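Local coordinates for cell surface protein (Faecalibacterium prausnitzii A2-165, PDB 4GT6), which is of unknown function but, as an extracellular leucine-rich repeat protein of the BspA type, probably binds other proteins through this repeat-bearing part of its longer chain, at residues Ala82-Thr87 / Gly106-Met111; Ala132-Glu137 / Phe156-Ser161. All coordinates share one frame; numbering follows the deposited sequence. Where two conformers were deposited one is given.

Overall arrangement
Both contacts join equivalent loops of successive turns in a BspA-type leucine-rich repeat solenoid. Interaction 1 pairs 82-87 with 106-111 and closes before interaction 2, between 132-137 and 156-161, opens along the chain; their centres lie about 11 Å apart. They touch directly: Phe110 N is 2.8 Å from Ala132 O, a probable hydrogen bond, and Phe110 CD2 packs 3.5 Å from Phe133 CE1. The phenylalanine row thus runs from Phe83 through Phe110 and Phe133 to Phe156 inside the coil. Beside this row, Met111 CE packs 3.5 Å from His134 ND1 in one conformer of the histidine. The sodium site at Ser297 and Glu320 belongs to a later part of the chain.

Interaction 1. Residues Ala82-Thr87 / Gly106-Met111; sequences AFYNCT and GRQAFM
Adjacent coils of the BspA-type leucine-rich repeat solenoid meet here through matching loops, Phe83 lying beside Phe110 and Tyr84 beside Met111. Two backbone hydrogen bonds link the loops: Phe83 N donates to Ala109 O at 2.8 Å, and Asn85 N to Met111 O at 2.9 Å. The latter amide belongs to the type II turn from Phe83 to Cys86, so the turn itself is tied to the next coil. Inside, the two phenylalanine rings are nearly parallel (6°) but displaced, so little of one lies over the other; Phe83 CD2 touches Phe110 CE1 at 3.4 Å. Phe59 and Phe133 extend this buried row beyond the pair. On the outer side, CG of Tyr84 stands anti to its backbone nitrogen (chi1 179°), which lays the ring alongside the extended selenomethionine chain of Met111. CD1 of Tyr84 rests 3.8 Å from Met111 CB, and the selenium sits at the ring edge, 5.3 Å from the centroid, as a Met-aromatic contact. Gln108 OE1 is hydrogen-bonded to Asn81 ND2 while its NE2 bonds Glu131 OE1; the same OE1 also comes to 3.6 Å from Tyr84 CE1.

Interaction 2. Residues Ala132-Glu137 / Phe156-Ser161; sequences AFHHCE and FSYCYS
Successive turns of the leucine-rich repeat coil pack through Phe133 on Phe156 within and a histidine-tyrosine cluster without. The buried side is lined mainly by the two phenylalanines: Phe133 CB lies 3.7 Å from Phe156 CD1, and the rings run side by side with little overlap. His135 N donates to Ser157 O at 2.8 Å, joining two type II turns. In the conformer described, His134, held at ND1 by Glu131, takes Ser157 CB over one ring face and turns its NE2 to the edge of Tyr158. The closest aromatic fit is at His135, where Tyr158 CB sits over the ring centre, 3.5 Å from the centroid, a CH-pi contact.

Towards solvent, side-chain contacts mix with polar links and a bridging water. The ring of exposed Tyr160 runs alongside the Glu137 carboxylate, their planes 60° apart, with Tyr160 CE2 3.6 Å from Glu137 CD. Ser161 OG donates to Glu137 O at 2.7 Å, and the water joins Cys136 O to Ser161 N. His135 ND1 donates to Glu137 OE2 at 2.8 Å, meeting the anti side of the carboxylate. This bent bond (146°) limits the turning of the imidazole, whose face carries Tyr158 CB, and the neighbouring negative charge would probably favour a protonated His135.

Interaction 1. Residues Ala82-Thr87 / Gly106-Met111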
loop_
_atom_site.group_PDB
_atom_site.type_symbol
_atom_site.label_atom_id
_atom_site.label_comp_id
_atom_site.label_asym_id
_atom_site.label_seq_id
_atom_site.Cartn_x
_atom_site.Cartn_y
_atom_site.Cartn_z
ATOM N N ALA A 82 11.572 11.891 -11.376
ATOM C CA ALA A 82 11.601 12.788 -12.563
ATOM C C ALA A 82 10.437 13.782 -12.580
ATOM O O ALA A 82 10.618 14.897 -13.054
ATOM C CB ALA A 82 11.587 11.973 -13.849
ATOM N N PHE A 83 9.250 13.385 -12.095
ATOM C CA PHE A 83 8.078 14.275 -12.100
ATOM C C PHE A 83 7.478 14.307 -10.699
ATOM O O PHE A 83 6.281 14.516 -10.526
ATOM C CB PHE A 83 7.035 13.803 -13.159
ATOM C CG PHE A 83 7.590 13.851 -14.560
ATOM C CD1 PHE A 83 7.547 15.032 -15.304
ATOM C CD2 PHE A 83 8.188 12.721 -15.130
ATOM C CE1 PHE A 83 8.109 15.085 -16.582
ATOM C CE2 PHE A 83 8.737 12.777 -16.417
ATOM C CZ PHE A 83 8.713 13.959 -17.123
ATOM N N TYR A 84 8.321 14.122 -9.694
ATOM C CA TYR A 84 7.892 14.129 -8.305
ATOM C C TYR A 84 7.205 15.458 -7.961
ATOM O O TYR A 84 7.737 16.544 -8.257
ATOM C CB TYR A 84 9.132 13.937 -7.419
ATOM C CG TYR A 84 8.868 13.944 -5.927
ATOM C CD1 TYR A 84 8.569 12.766 -5.252
ATOM C CD2 TYR A 84 8.998 15.118 -5.179
ATOM C CE1 TYR A 84 8.404 12.746 -3.867
ATOM C CE2 TYR A 84 8.815 15.116 -3.798
ATOM C CZ TYR A 84 8.543 13.921 -3.145
ATOM O OH TYR A 84 8.410 13.889 -1.786
ATOM N N ASN A 85 6.017 15.365 -7.360
ATOM C CA ASN A 85 5.246 16.512 -6.880
ATOM C C ASN A 85 4.832 17.495 -7.996
ATOM O O ASN A 85 4.823 18.713 -7.767
ATOM C CB ASN A 85 6.025 17.255 -5.780
ATOM C CG ASN A 85 5.141 17.874 -4.746
ATOM O OD1 ASN A 85 4.159 17.260 -4.303
ATOM N ND2 ASN A 85 5.480 19.102 -4.341
ATOM N N CYS A 86 4.484 16.966 -9.194
ATOM C CA CYS A 86 3.921 17.764 -10.296
ATOM C C CYS A 86 2.412 17.545 -10.171
ATOM O O CYS A 86 1.812 16.684 -10.828
ATOM C CB CYS A 86 4.488 17.328 -11.638
ATOM S SG CYS A 86 6.221 17.809 -11.854
ATOM N N THR A 87 1.822 18.268 -9.227
ATOM C CA THR A 87 0.481 17.978 -8.710
ATOM C C THR A 87 -0.663 18.402 -9.620
ATOM O O THR A 87 -1.798 18.045 -9.317
ATOM C CB THR A 87 0.289 18.586 -7.305
ATOM O OG1 THR A 87 0.453 19.982 -7.418
ATOM C CG2 THR A 87 1.334 18.072 -6.291
ATOM N N GLY A 106 11.937 4.956 -12.793
ATOM C CA GLY A 106 12.659 5.050 -11.526
ATOM C C GLY A 106 11.777 5.221 -10.304
ATOM O O GLY A 106 10.572 5.467 -10.417
ATOM N N ARG A 107 12.406 5.169 -9.103
ATOM C CA ARG A 107 11.665 5.313 -7.842
ATOM C C ARG A 107 10.967 6.650 -7.795
ATOM O O ARG A 107 11.566 7.636 -8.221
ATOM C CB ARG A 107 12.662 5.269 -6.644
ATOM C CG ARG A 107 13.434 3.974 -6.510
ATOM C CD ARG A 107 14.223 3.918 -5.220
ATOM N NE ARG A 107 15.232 4.963 -5.133
ATOM C CZ ARG A 107 15.991 5.164 -4.060
ATOM N NH1 ARG A 107 15.836 4.412 -2.975
ATOM N NH2 ARG A 107 16.902 6.122 -4.061
ATOM N N GLN A 108 9.733 6.710 -7.258
ATOM C CA GLN A 108 8.999 7.959 -7.023
ATOM C C GLN A 108 8.896 8.839 -8.289
ATOM O O GLN A 108 8.732 10.065 -8.169
ATOM C CB GLN A 108 9.724 8.734 -5.900
ATOM C CG GLN A 108 9.744 7.984 -4.555
ATOM C CD GLN A 108 10.245 8.839 -3.402
ATOM O OE1 GLN A 108 10.742 9.966 -3.579
ATOM N NE2 GLN A 108 10.115 8.324 -2.184
ATOM N N ALA A 109 8.962 8.214 -9.507
ATOM C CA ALA A 109 8.986 9.030 -10.751
ATOM C C ALA A 109 7.754 9.922 -10.886
ATOM O O ALA A 109 7.889 11.064 -11.329
ATOM C CB ALA A 109 9.140 8.147 -11.968
ATOM N N PHE A 110 6.580 9.449 -10.445
ATOM C CA PHE A 110 5.347 10.245 -10.541
ATOM C C PHE A 110 4.701 10.353 -9.179
ATOM O O PHE A 110 3.490 10.569 -9.073
ATOM C CB PHE A 110 4.383 9.622 -11.574
ATOM C CG PHE A 110 4.973 9.634 -12.960
ATOM C CD1 PHE A 110 4.854 10.763 -13.774
ATOM C CD2 PHE A 110 5.676 8.536 -13.444
ATOM C CE1 PHE A 110 5.414 10.784 -15.050
ATOM C CE2 PHE A 110 6.239 8.556 -14.725
ATOM C CZ PHE A 110 6.130 9.694 -15.511
HETATM N N MSE A 111 5.500 10.217 -8.109
HETATM C CA MSE A 111 4.910 10.337 -6.766
HETATM C C MSE A 111 4.310 11.728 -6.548
HETATM O O MSE A 111 4.902 12.723 -6.968
HETATM C CB MSE A 111 5.963 10.042 -5.695
HETATM C CG MSE A 111 5.452 10.234 -4.280
HETATM SE SE MSE A 111 6.691 9.255 -3.131
HETATM C CE MSE A 111 6.017 9.830 -1.372
#

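Interaction 2. Residues Ala132-Glu137 / Phe156-Ser161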
loop_
_atom_site.group_PDB
_atom_site.type_symbol
_atom_site.label_atom_id
_atom_site.label_comp_id
_atom_site.label_asym_id
_atom_site.label_seq_id
_atom_site.Cartn_x
_atom_site.Cartn_y
_atom_site.Cartn_z
ATOM N N ALA A 132 6.590 4.539 -7.587
ATOM C CA ALA A 132 6.571 5.308 -8.831
ATOM C C ALA A 132 5.240 6.022 -9.038
ATOM O O ALA A 132 5.242 7.086 -9.647
ATOM C CB ALA A 132 6.854 4.397 -10.017
ATOM N N PHE A 133 4.111 5.486 -8.496
ATOM C CA PHE A 133 2.821 6.150 -8.691
ATOM C C PHE A 133 2.142 6.417 -7.358
ATOM O O PHE A 133 0.915 6.477 -7.292
ATOM C CB PHE A 133 1.919 5.311 -9.634
ATOM C CG PHE A 133 2.519 5.241 -11.027
ATOM C CD1 PHE A 133 2.403 6.316 -11.908
ATOM C CD2 PHE A 133 3.243 4.121 -11.434
ATOM C CE1 PHE A 133 2.975 6.263 -13.184
ATOM C CE2 PHE A 133 3.837 4.074 -12.707
ATOM C CZ PHE A 133 3.733 5.169 -13.553
ATOM N N HIS A 134 2.937 6.532 -6.294
ATOM C CA HIS A 134 2.441 6.783 -4.938
ATOM C C HIS A 134 1.652 8.117 -4.931
ATOM O O HIS A 134 2.161 9.129 -5.407
ATOM C CB HIS A 134 3.640 6.803 -3.967
ATOM C CG HIS A 134 3.328 6.909 -2.499
ATOM N ND1 HIS A 134 4.326 6.740 -1.550
ATOM C CD2 HIS A 134 2.170 7.197 -1.859
ATOM C CE1 HIS A 134 3.745 6.919 -0.376
ATOM N NE2 HIS A 134 2.450 7.202 -0.510
ATOM N N HIS A 135 0.400 8.107 -4.414
ATOM C CA HIS A 135 -0.482 9.291 -4.342
ATOM C C HIS A 135 -0.875 9.851 -5.736
ATOM O O HIS A 135 -1.163 11.052 -5.861
ATOM C CB HIS A 135 0.108 10.408 -3.453
ATOM C CG HIS A 135 -0.367 10.337 -2.030
ATOM N ND1 HIS A 135 -1.669 10.683 -1.689
ATOM C CD2 HIS A 135 0.286 9.935 -0.914
ATOM C CE1 HIS A 135 -1.758 10.497 -0.376
ATOM N NE2 HIS A 135 -0.606 10.050 0.135
ATOM N N CYS A 136 -0.944 8.978 -6.765
ATOM C CA CYS A 136 -1.506 9.348 -8.052
ATOM C C CYS A 136 -2.999 9.089 -7.916
ATOM O O CYS A 136 -3.541 8.096 -8.401
ATOM C CB CYS A 136 -0.853 8.584 -9.194
ATOM S SG CYS A 136 0.835 9.158 -9.543
ATOM N N GLU A 137 -3.646 10.018 -7.197
ATOM C CA GLU A 137 -5.026 9.959 -6.710
ATOM C C GLU A 137 -6.113 9.959 -7.771
ATOM O O GLU A 137 -7.272 9.721 -7.419
ATOM C CB GLU A 137 -5.268 11.131 -5.746
ATOM C CG GLU A 137 -4.306 11.109 -4.562
ATOM C CD GLU A 137 -4.486 12.241 -3.571
ATOM O OE1 GLU A 137 -5.534 12.918 -3.628
ATOM O OE2 GLU A 137 -3.609 12.409 -2.696
ATOM N N PHE A 156 1.466 1.891 -5.814
ATOM C CA PHE A 156 0.212 2.609 -5.979
ATOM C C PHE A 156 -0.393 2.984 -4.656
ATOM O O PHE A 156 -1.609 3.173 -4.596
ATOM C CB PHE A 156 -0.805 1.774 -6.786
ATOM C CG PHE A 156 -0.331 1.413 -8.175
ATOM C CD1 PHE A 156 -0.294 2.370 -9.188
ATOM C CD2 PHE A 156 0.074 0.118 -8.471
ATOM C CE1 PHE A 156 0.165 2.036 -10.474
ATOM C CE2 PHE A 156 0.500 -0.223 -9.769
ATOM C CZ PHE A 156 0.563 0.743 -10.747
ATOM N N SER A 157 0.426 3.173 -3.612
ATOM C CA SER A 157 -0.153 3.582 -2.331
ATOM C C SER A 157 -0.968 4.875 -2.486
ATOM O O SER A 157 -0.491 5.826 -3.118
ATOM C CB SER A 157 0.929 3.797 -1.277
ATOM O OG SER A 157 1.695 2.626 -1.085
ATOM N N TYR A 158 -2.205 4.890 -1.927
ATOM C CA TYR A 158 -3.101 6.063 -1.901
ATOM C C TYR A 158 -3.485 6.563 -3.300
ATOM O O TYR A 158 -3.831 7.739 -3.491
ATOM C CB TYR A 158 -2.517 7.201 -1.022
ATOM C CG TYR A 158 -2.156 6.662 0.343
ATOM C CD1 TYR A 158 -3.143 6.186 1.207
ATOM C CD2 TYR A 158 -0.828 6.509 0.723
ATOM C CE1 TYR A 158 -2.814 5.604 2.430
ATOM C CE2 TYR A 158 -0.488 5.945 1.957
ATOM C CZ TYR A 158 -1.488 5.514 2.812
ATOM O OH TYR A 158 -1.179 4.947 4.026
ATOM N N CYS A 159 -3.575 5.630 -4.248
ATOM C CA CYS A 159 -4.167 5.944 -5.550
ATOM C C CYS A 159 -5.657 5.761 -5.337
ATOM O O CYS A 159 -6.215 4.693 -5.604
ATOM C CB CYS A 159 -3.596 5.053 -6.649
ATOM S SG CYS A 159 -1.898 5.488 -7.096
ATOM N N TYR A 160 -6.297 6.822 -4.778
ATOM C CA TYR A 160 -7.699 6.786 -4.316
ATOM C C TYR A 160 -8.752 6.465 -5.363
ATOM O O TYR A 160 -9.852 6.039 -4.982
ATOM C CB TYR A 160 -8.086 8.112 -3.654
ATOM C CG TYR A 160 -7.245 8.457 -2.445
ATOM C CD1 TYR A 160 -7.029 7.526 -1.430
ATOM C CD2 TYR A 160 -6.744 9.745 -2.267
ATOM C CE1 TYR A 160 -6.275 7.848 -0.302
ATOM C CE2 TYR A 160 -5.990 10.081 -1.142
ATOM C CZ TYR A 160 -5.757 9.127 -0.164
ATOM O OH TYR A 160 -5.041 9.460 0.960
ATOM N N SER A 161 -8.461 6.681 -6.645
ATOM C CA SER A 161 -9.421 6.401 -7.724
ATOM C C SER A 161 -9.173 5.078 -8.426
ATOM O O SER A 161 -9.957 4.705 -9.298
ATOM C CB SER A 161 -9.365 7.505 -8.781
ATOM O OG SER A 161 -9.631 8.754 -8.179
HETATM O O HOH W 1 -5.974 6.728 -8.166
#